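Local structure of type II restriction enzyme AgeI (Thalassobius gelatinovorus, 5DWA) at residues Arg73-Ile76 with Arg77-Gly81; Trp88-Thr91 with Ser92-Phe96; Lys168-Leu171 with Ala172-Ser176. The protein recognises the double-stranded DNA sequence 5'-ACCGGT-3' and cleaves it after the adenine, giving double-stranded fragments with terminal 5'-phosphates. All coordinates share one frame; numbering follows the deposited sequence. Where two conformers were deposited one is given.

How the interactions relate
Three short local contacts follow one another along the chain and together illustrate how a PD-(D/E)XK nuclease shapes its protein surface to DNA. Interaction 1, at the end of helix 63-78, and interaction 2, on helix 84-109, have centres about 13 Å apart and meet directly: the Tyr75 ring packs on Trp88, with Tyr75 CE2 3.7 Å from Trp88 N. A further 13 Å, centre to centre, separates interaction 2 from interaction 3, a gap spanned by Phe96 of interaction 2, which rests against Lys168 and Val169. Interactions 1 and 3 do not touch, their nearest atoms being about 11 Å apart. Residues 88-96 address the minor-groove side of the bound DNA, whereas 168-176 read a guanine from the major-groove side.

Interaction 1 (Arg73-Ile76 with Arg77-Gly81); sequences RIYI and REKIG
Arg73, Ile74 and Tyr75 turn their carbonyls to the amides at the end of helix 63-78 and just beyond it in the usual i to i+4 pattern. Arg77 N bonds to Arg73 O at 3.0 Å, Glu78 N to Ile74 O at 2.9 Å, and Lys79 N closes the series on Tyr75 O at 2.9 Å. Lys79 then leaves helical geometry, yet its side chain runs back beside Tyr75. Its CG stands opposite the backbone N (chi1 -168°) and the chain bends at chi2 (70°), laying the methylenes along the phenol, with CD 3.6 Å from Tyr75 CZ. The ammonium finishes in a weak hydrogen bond, Lys79 NZ to Tyr75 OH, 3.1 Å long; stronger partners are Val36 O for the lysine and Ser87 OG for the tyrosine. On another side, Ile74 CG2 lies 4.0 Å from Glu78 CG, and both residues face helix 22-36. In a salt bridge with its neighbour Arg77 works side-on, NE (2.8 Å) and NH2 converging on Glu78 OE2 from opposite faces of the carboxylate plane. Asn37 accepts from Ile80 N and donates to Glu78 O as the chain departs. The whole is a helix C-terminus, its final turn packed between helices 22-36 and 84-109.

Interaction 2 (Trp88-Thr91 with Ser92-Phe96); sequences WVRT and SGEAF. With nucleotides of chain C; nucleotides of chain D.
Helix 84-109 inserts a turn along the minor-groove side of the DNA, and within that turn Ser92 sits on the indole of Trp88. Ser92 CB lies over the centre of the six-membered ring, a CH-pi contact of 3.5 Å to the centroid. The serine OG, held between its backbone N and carbonyl carbon (chi1 68°), donates to Trp88 O at 2.7 Å; Ser92 N reaches the same oxygen from the opposite face of the carbonyl plane. Trp88 NE1 meanwhile bonds to a DNA phosphate, and the ring meets Trp67, Tyr72 and Tyr75, so an alanine here would probably leave that phosphate without this donor and open a gap between helices 84-109 and 63-78. Arg90 hydrogen-bonds a base edge from this minor-groove helix: NE donates to O2 of DC10 of chain D at 2.8 Å, with a weaker bond from NH2. Its NH1 points at Glu94 OE2 in a weak salt bridge of 3.4 Å, the guanidinium and carboxylate planes 79° apart. One water joins Arg90 NH2 to Glu94 OE2, while Arg44 takes Glu94 OE1. Gly93 CA comes within 3.6 Å of O3' of DC5 of chain C, where a beta carbon would collide with the backbone of the DNA.

Interaction 3 (Lys168-Leu171 with Ala172-Ser176); sequences KVSL and AERVS. With nucleotides of chain C; nucleotides of chain D.
Arg174 swings its guanidinium back across the turn to Ser170 and holds it end-on, one terminal nitrogen to each of two oxygens. NH1 meets Ser170 O at 3.0 Å from well above the carbonyl plane, and NH2 meets Ser170 OG at 2.8 Å, the oxygen lying a little out of the guanidinium plane. A bend at chi3 (-78°) turns the group so that its other edge faces the DNA. There NH2 donates to N7 of DG7 of chain C at 3.0 Å, and NE makes a weak bond to O6 of the same base. One face of the guanidinium is covered near its rim by C2' of DC6 of chain C, and the opposite face looks towards Leu171 O. That carbonyl accepts Val175 N at 3.1 Å and, weakly, Arg174 N, turning the loop between strand 159-168 and helix 178-187 of the PD-(D/E)XK nuclease fold back on itself.

Behind the arginine, Lys168 crosses Val175 at about a right angle, its CD 3.9 Å from Val175 CB; the lysine NZ is salt-bridged to Asp178. Leu171 crosses the same valine more obliquely, with CD2 4.0 Å from Val175 CB, and both apolar residues also rest on Lys224 of helix 223-230.

Ser170 OG accepts a hydrogen bond from Arg174 NH2 and donates one to OP2 of DG7 of chain C, 2.6 Å away. A single nucleotide is thus held at both phosphate and base, and the N7 and O6 acceptors met by Arg174 are the pair that marks guanine in the major groove.

Interaction 1 (Arg73-Ile76 with Arg77-Gly81)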
# COMPACT_ATOMS: atom_id res chain seq x y z
N ARG A 73 -13.97 15.10 -1.88
CA ARG A 73 -13.82 16.26 -2.74
C ARG A 73 -13.78 17.55 -1.95
O ARG A 73 -12.96 18.43 -2.22
CB ARG A 73 -14.97 16.31 -3.75
CG ARG A 73 -14.91 15.20 -4.77
CD ARG A 73 -13.64 15.25 -5.59
NE ARG A 73 -13.55 14.08 -6.46
CZ ARG A 73 -12.54 13.83 -7.29
NH1 ARG A 73 -11.51 14.66 -7.37
NH2 ARG A 73 -12.56 12.73 -8.03
N ILE A 74 -14.68 17.68 -0.99
CA ILE A 74 -14.72 18.86 -0.15
C ILE A 74 -13.43 18.97 0.66
O ILE A 74 -12.85 20.05 0.78
CB ILE A 74 -15.94 18.85 0.79
CG1 ILE A 74 -17.23 19.00 -0.04
CG2 ILE A 74 -15.85 19.96 1.81
CD1 ILE A 74 -18.51 18.94 0.77
N TYR A 75 -12.97 17.85 1.23
CA TYR A 75 -11.74 17.84 2.00
C TYR A 75 -10.56 18.31 1.15
O TYR A 75 -9.79 19.18 1.56
CB TYR A 75 -11.49 16.45 2.57
CG TYR A 75 -10.36 16.38 3.57
CD1 TYR A 75 -10.61 16.52 4.93
CD2 TYR A 75 -9.04 16.19 3.15
CE1 TYR A 75 -9.59 16.47 5.85
CE2 TYR A 75 -8.01 16.12 4.08
CZ TYR A 75 -8.29 16.27 5.43
OH TYR A 75 -7.29 16.22 6.38
N ILE A 76 -10.42 17.73 -0.04
CA ILE A 76 -9.35 18.12 -0.95
C ILE A 76 -9.39 19.61 -1.32
O ILE A 76 -8.34 20.25 -1.42
CB ILE A 76 -9.40 17.25 -2.24
CG1 ILE A 76 -9.09 15.79 -1.92
CG2 ILE A 76 -8.45 17.79 -3.31
CD1 ILE A 76 -7.75 15.59 -1.26
N ARG A 77 -10.59 20.17 -1.48
CA ARG A 77 -10.73 21.58 -1.82
C ARG A 77 -10.40 22.49 -0.65
O ARG A 77 -9.77 23.54 -0.82
CB ARG A 77 -12.16 21.87 -2.29
CG ARG A 77 -12.39 23.35 -2.66
CD ARG A 77 -13.83 23.65 -3.00
NE ARG A 77 -14.69 23.72 -1.82
CZ ARG A 77 -15.82 23.03 -1.69
NH1 ARG A 77 -16.22 22.23 -2.66
NH2 ARG A 77 -16.55 23.15 -0.59
N GLU A 78 -10.82 22.08 0.53
CA GLU A 78 -10.81 22.97 1.68
C GLU A 78 -9.59 22.89 2.60
O GLU A 78 -9.30 23.83 3.33
CB GLU A 78 -12.07 22.74 2.52
CG GLU A 78 -13.35 23.05 1.77
CD GLU A 78 -13.56 24.55 1.60
OE1 GLU A 78 -12.98 25.32 2.40
OE2 GLU A 78 -14.30 24.94 0.68
N LYS A 79 -8.87 21.77 2.57
CA LYS A 79 -7.77 21.59 3.51
C LYS A 79 -6.65 22.63 3.31
O LYS A 79 -6.14 22.80 2.21
CB LYS A 79 -7.19 20.17 3.39
CG LYS A 79 -6.25 19.79 4.51
CD LYS A 79 -7.00 19.63 5.82
CE LYS A 79 -6.10 19.18 6.97
NZ LYS A 79 -6.91 18.75 8.14
N ILE A 80 -6.29 23.31 4.39
CA ILE A 80 -5.28 24.37 4.32
C ILE A 80 -3.99 23.97 5.04
O ILE A 80 -4.01 23.31 6.08
CB ILE A 80 -5.82 25.69 4.94
CG1 ILE A 80 -7.09 26.12 4.22
CG2 ILE A 80 -4.78 26.79 4.87
CD1 ILE A 80 -6.91 26.32 2.73
N GLY A 81 -2.85 24.35 4.46
CA GLY A 81 -1.58 24.30 5.17
C GLY A 81 -0.86 22.97 5.13
O GLY A 81 0.14 22.77 5.82
O HOH W 1 -7.04 22.68 -0.51

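Interaction 2 (Trp88-Thr91 with Ser92-Phe96)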
# COMPACT_ATOMS: atom_id res chain seq x y z
N TRP A 88 -5.52 13.52 3.27
CA TRP A 88 -6.66 12.63 3.12
C TRP A 88 -6.27 11.17 3.33
O TRP A 88 -6.99 10.43 4.01
CB TRP A 88 -7.30 12.83 1.74
CG TRP A 88 -8.40 11.85 1.45
CD1 TRP A 88 -8.32 10.76 0.63
CD2 TRP A 88 -9.74 11.88 1.96
NE1 TRP A 88 -9.53 10.10 0.60
CE2 TRP A 88 -10.42 10.77 1.40
CE3 TRP A 88 -10.43 12.74 2.83
CZ2 TRP A 88 -11.75 10.49 1.70
CZ3 TRP A 88 -11.76 12.46 3.12
CH2 TRP A 88 -12.41 11.34 2.55
N VAL A 89 -5.15 10.73 2.76
CA VAL A 89 -4.70 9.35 2.98
C VAL A 89 -4.54 9.06 4.47
O VAL A 89 -5.03 8.05 4.97
CB VAL A 89 -3.36 9.06 2.27
CG1 VAL A 89 -2.86 7.67 2.63
CG2 VAL A 89 -3.51 9.22 0.76
N ARG A 90 -3.88 9.98 5.17
CA ARG A 90 -3.52 9.77 6.57
C ARG A 90 -4.73 9.83 7.50
O ARG A 90 -4.77 9.13 8.52
CB ARG A 90 -2.48 10.80 6.98
CG ARG A 90 -2.14 10.79 8.47
CD ARG A 90 -1.50 9.48 8.91
NE ARG A 90 -1.16 9.57 10.33
CZ ARG A 90 -1.74 8.87 11.30
NH1 ARG A 90 -2.67 7.96 11.01
NH2 ARG A 90 -1.37 9.06 12.56
N THR A 91 -5.72 10.64 7.15
CA THR A 91 -6.86 10.86 8.05
C THR A 91 -8.11 10.04 7.72
O THR A 91 -8.89 9.70 8.61
CB THR A 91 -7.25 12.34 8.08
OG1 THR A 91 -7.59 12.79 6.76
CG2 THR A 91 -6.09 13.17 8.62
N SER A 92 -8.33 9.72 6.45
CA SER A 92 -9.60 9.10 6.05
C SER A 92 -9.71 7.62 6.41
O SER A 92 -10.81 7.13 6.64
CB SER A 92 -9.83 9.31 4.54
OG SER A 92 -8.90 8.57 3.76
N GLY A 93 -8.59 6.91 6.46
CA GLY A 93 -8.60 5.51 6.86
C GLY A 93 -9.09 5.38 8.28
O GLY A 93 -10.02 4.62 8.57
N GLU A 94 -8.48 6.15 9.18
CA GLU A 94 -8.92 6.15 10.56
C GLU A 94 -10.33 6.72 10.70
O GLU A 94 -11.08 6.34 11.61
CB GLU A 94 -7.93 6.92 11.44
CG GLU A 94 -6.57 6.22 11.50
CD GLU A 94 -5.65 6.77 12.57
OE1 GLU A 94 -5.88 7.90 13.03
OE2 GLU A 94 -4.70 6.05 12.95
N ALA A 95 -10.71 7.63 9.81
CA ALA A 95 -12.06 8.18 9.88
C ALA A 95 -13.12 7.11 9.65
O ALA A 95 -14.19 7.17 10.25
CB ALA A 95 -12.22 9.31 8.87
N PHE A 96 -12.86 6.14 8.78
CA PHE A 96 -13.86 5.10 8.55
C PHE A 96 -14.00 4.22 9.80
O PHE A 96 -15.11 3.81 10.16
CB PHE A 96 -13.48 4.28 7.30
CG PHE A 96 -14.48 3.21 6.96
CD1 PHE A 96 -15.84 3.46 6.97
CD2 PHE A 96 -14.04 1.95 6.61
CE1 PHE A 96 -16.74 2.45 6.64
CE2 PHE A 96 -14.93 0.93 6.29
CZ PHE A 96 -16.29 1.19 6.30
P DC C 6 -6.79 2.83 3.99
OP1 DC C 6 -8.20 2.72 4.33
OP2 DC C 6 -5.97 1.66 3.60
O5' DC C 6 -6.70 3.89 2.80
C5' DC C 6 -7.27 5.15 2.97
C4' DC C 6 -6.92 6.02 1.78
O4' DC C 6 -5.49 6.11 1.64
C3' DC C 6 -7.45 5.53 0.44
O3' DC C 6 -7.88 6.65 -0.28
C2' DC C 6 -6.23 4.87 -0.21
C1' DC C 6 -5.08 5.71 0.34
N1 DC C 6 -3.82 4.97 0.51
C2 DC C 6 -2.64 5.42 -0.09
O2 DC C 6 -2.66 6.43 -0.81
N3 DC C 6 -1.49 4.73 0.13
C4 DC C 6 -1.49 3.66 0.92
N4 DC C 6 -0.34 3.01 1.09
C5 DC C 6 -2.68 3.21 1.56
C6 DC C 6 -3.80 3.88 1.34
P DC C 5 -2.11 0.47 7.03
OP1 DC C 5 -2.70 -0.39 8.09
OP2 DC C 5 -1.36 -0.15 5.91
O5' DC C 5 -3.27 1.38 6.42
C5' DC C 5 -4.11 2.13 7.29
C4' DC C 5 -4.29 3.54 6.76
O4' DC C 5 -3.04 4.23 6.86
C3' DC C 5 -4.68 3.60 5.30
O3' DC C 5 -6.08 3.59 5.21
C2' DC C 5 -4.09 4.95 4.84
C1' DC C 5 -2.96 5.22 5.84
N1 DC C 5 -1.57 5.16 5.26
C2 DC C 5 -0.78 6.31 5.22
O2 DC C 5 -1.25 7.36 5.65
N3 DC C 5 0.47 6.24 4.72
C4 DC C 5 0.95 5.07 4.26
N4 DC C 5 2.19 5.04 3.78
C5 DC C 5 0.16 3.88 4.31
C6 DC C 5 -1.07 3.96 4.80
P DC D 10 -2.02 16.39 8.14
OP1 DC D 10 -3.45 16.52 7.83
OP2 DC D 10 -1.19 17.60 8.29
O5' DC D 10 -1.81 15.51 9.43
C5' DC D 10 -2.64 14.39 9.64
C4' DC D 10 -2.20 13.63 10.86
O4' DC D 10 -0.95 12.97 10.59
C3' DC D 10 -1.95 14.51 12.09
O3' DC D 10 -2.41 13.85 13.23
C2' DC D 10 -0.43 14.62 12.11
C1' DC D 10 -0.09 13.21 11.68
N1 DC D 10 1.30 13.00 11.23
C2 DC D 10 1.78 11.70 11.19
O2 DC D 10 1.04 10.78 11.56
N3 DC D 10 3.04 11.47 10.76
C4 DC D 10 3.79 12.49 10.36
N4 DC D 10 5.03 12.22 9.94
C5 DC D 10 3.31 13.84 10.37
C6 DC D 10 2.06 14.04 10.81
O HOH W 2 -5.65 10.13 11.22
O HOH W 3 -5.88 6.70 7.94
O HOH W 4 -2.61 7.04 14.30

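Interaction 3 (Lys168-Leu171 with Ala172-Ser176)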
# COMPACT_ATOMS: atom_id res chain seq x y z
N LYS A 168 -11.62 -0.95 5.46
CA LYS A 168 -10.93 -0.35 4.32
C LYS A 168 -11.91 0.49 3.54
O LYS A 168 -12.95 0.01 3.13
CB LYS A 168 -10.33 -1.41 3.39
CG LYS A 168 -9.64 -2.56 4.09
CD LYS A 168 -8.74 -3.31 3.13
CE LYS A 168 -7.42 -2.57 2.93
NZ LYS A 168 -6.57 -2.60 4.16
N VAL A 169 -11.57 1.75 3.34
CA VAL A 169 -12.38 2.57 2.44
C VAL A 169 -12.36 1.96 1.04
O VAL A 169 -13.40 1.81 0.40
CB VAL A 169 -11.86 4.00 2.37
CG1 VAL A 169 -12.49 4.75 1.19
CG2 VAL A 169 -12.12 4.72 3.69
N SER A 170 -11.17 1.56 0.60
CA SER A 170 -10.98 1.02 -0.74
C SER A 170 -10.08 -0.19 -0.65
O SER A 170 -9.22 -0.26 0.22
CB SER A 170 -10.38 2.08 -1.68
OG SER A 170 -9.22 2.67 -1.11
N LEU A 171 -10.27 -1.14 -1.56
CA LEU A 171 -9.57 -2.41 -1.46
C LEU A 171 -8.24 -2.42 -2.20
O LEU A 171 -7.23 -2.84 -1.63
CB LEU A 171 -10.47 -3.53 -1.98
CG LEU A 171 -11.78 -3.72 -1.22
CD1 LEU A 171 -12.57 -4.91 -1.78
CD2 LEU A 171 -11.52 -3.91 0.29
N ALA A 172 -8.23 -1.94 -3.45
CA ALA A 172 -7.06 -2.01 -4.33
C ALA A 172 -6.40 -3.38 -4.16
O ALA A 172 -7.10 -4.39 -4.17
CB ALA A 172 -6.07 -0.88 -4.05
N GLU A 173 -5.09 -3.43 -3.99
CA GLU A 173 -4.50 -4.71 -3.58
C GLU A 173 -4.09 -4.64 -2.12
O GLU A 173 -3.47 -5.56 -1.59
CB GLU A 173 -3.31 -5.08 -4.46
CG GLU A 173 -3.69 -5.62 -5.83
CD GLU A 173 -4.61 -6.83 -5.76
OE1 GLU A 173 -4.56 -7.60 -4.78
OE2 GLU A 173 -5.41 -7.00 -6.70
N ARG A 174 -4.45 -3.54 -1.48
CA ARG A 174 -4.11 -3.34 -0.08
C ARG A 174 -4.88 -4.29 0.82
O ARG A 174 -4.45 -4.57 1.94
CB ARG A 174 -4.36 -1.88 0.30
CG ARG A 174 -3.28 -0.95 -0.20
CD ARG A 174 -3.61 0.49 0.08
NE ARG A 174 -4.58 1.02 -0.87
CZ ARG A 174 -5.89 1.11 -0.65
NH1 ARG A 174 -6.40 0.75 0.53
NH2 ARG A 174 -6.68 1.58 -1.59
N VAL A 175 -5.99 -4.84 0.33
CA VAL A 175 -6.75 -5.78 1.13
C VAL A 175 -5.94 -7.07 1.32
O VAL A 175 -6.15 -7.82 2.28
CB VAL A 175 -8.14 -6.06 0.50
CG1 VAL A 175 -7.99 -6.74 -0.85
CG2 VAL A 175 -9.00 -6.92 1.45
N SER A 176 -5.00 -7.33 0.41
CA SER A 176 -4.11 -8.47 0.56
C SER A 176 -3.26 -8.36 1.83
O SER A 176 -2.85 -9.38 2.39
CB SER A 176 -3.21 -8.62 -0.67
OG SER A 176 -3.98 -8.73 -1.85
P DC C 6 -6.79 2.83 3.99
OP1 DC C 6 -8.20 2.72 4.33
OP2 DC C 6 -5.97 1.66 3.60
O5' DC C 6 -6.70 3.89 2.80
C5' DC C 6 -7.27 5.15 2.97
C4' DC C 6 -6.92 6.02 1.78
O4' DC C 6 -5.49 6.11 1.64
C3' DC C 6 -7.45 5.53 0.44
O3' DC C 6 -7.88 6.65 -0.28
C2' DC C 6 -6.23 4.87 -0.21
C1' DC C 6 -5.08 5.71 0.34
N1 DC C 6 -3.82 4.97 0.51
C2 DC C 6 -2.64 5.42 -0.09
O2 DC C 6 -2.66 6.43 -0.81
N3 DC C 6 -1.49 4.73 0.13
C4 DC C 6 -1.49 3.66 0.92
N4 DC C 6 -0.34 3.01 1.09
C5 DC C 6 -2.68 3.21 1.56
C6 DC C 6 -3.80 3.88 1.34
P DG C 7 -9.10 6.56 -1.31
OP1 DG C 7 -10.07 7.60 -0.90
OP2 DG C 7 -9.54 5.17 -1.52
O5' DG C 7 -8.44 7.03 -2.69
C5' DG C 7 -7.79 8.27 -2.80
C4' DG C 7 -7.08 8.36 -4.14
O4' DG C 7 -5.88 7.54 -4.10
C3' DG C 7 -7.89 7.83 -5.31
O3' DG C 7 -7.54 8.56 -6.45
C2' DG C 7 -7.42 6.37 -5.42
C1' DG C 7 -5.95 6.51 -5.09
N9 DG C 7 -5.36 5.34 -4.48
C8 DG C 7 -6.01 4.22 -4.02
N7 DG C 7 -5.21 3.36 -3.44
C5 DG C 7 -3.97 3.98 -3.49
C6 DG C 7 -2.71 3.54 -3.02
O6 DG C 7 -2.44 2.49 -2.42
N1 DG C 7 -1.71 4.47 -3.27
C2 DG C 7 -1.90 5.67 -3.90
N2 DG C 7 -0.81 6.44 -4.05
N3 DG C 7 -3.06 6.09 -4.36
C4 DG C 7 -4.05 5.20 -4.12
P DA D 4 -1.38 -7.39 -8.69
OP1 DA D 4 -0.30 -8.12 -9.39
OP2 DA D 4 -2.13 -8.05 -7.59
O5' DA D 4 -0.79 -6.02 -8.13
C5' DA D 4 0.23 -5.36 -8.85
C4' DA D 4 0.46 -3.96 -8.33
O4' DA D 4 -0.59 -3.09 -8.80
C3' DA D 4 0.45 -3.82 -6.80
O3' DA D 4 1.46 -2.94 -6.45
C2' DA D 4 -0.90 -3.18 -6.53
C1' DA D 4 -0.98 -2.27 -7.74
N9 DA D 4 -2.29 -1.73 -8.01
C8 DA D 4 -3.48 -2.11 -7.47
N7 DA D 4 -4.50 -1.43 -7.91
C5 DA D 4 -3.93 -0.54 -8.82
C6 DA D 4 -4.47 0.47 -9.63
N6 DA D 4 -5.77 0.77 -9.68
N1 DA D 4 -3.61 1.17 -10.41
C2 DA D 4 -2.31 0.88 -10.36
N3 DA D 4 -1.69 -0.04 -9.64
C4 DA D 4 -2.57 -0.72 -8.88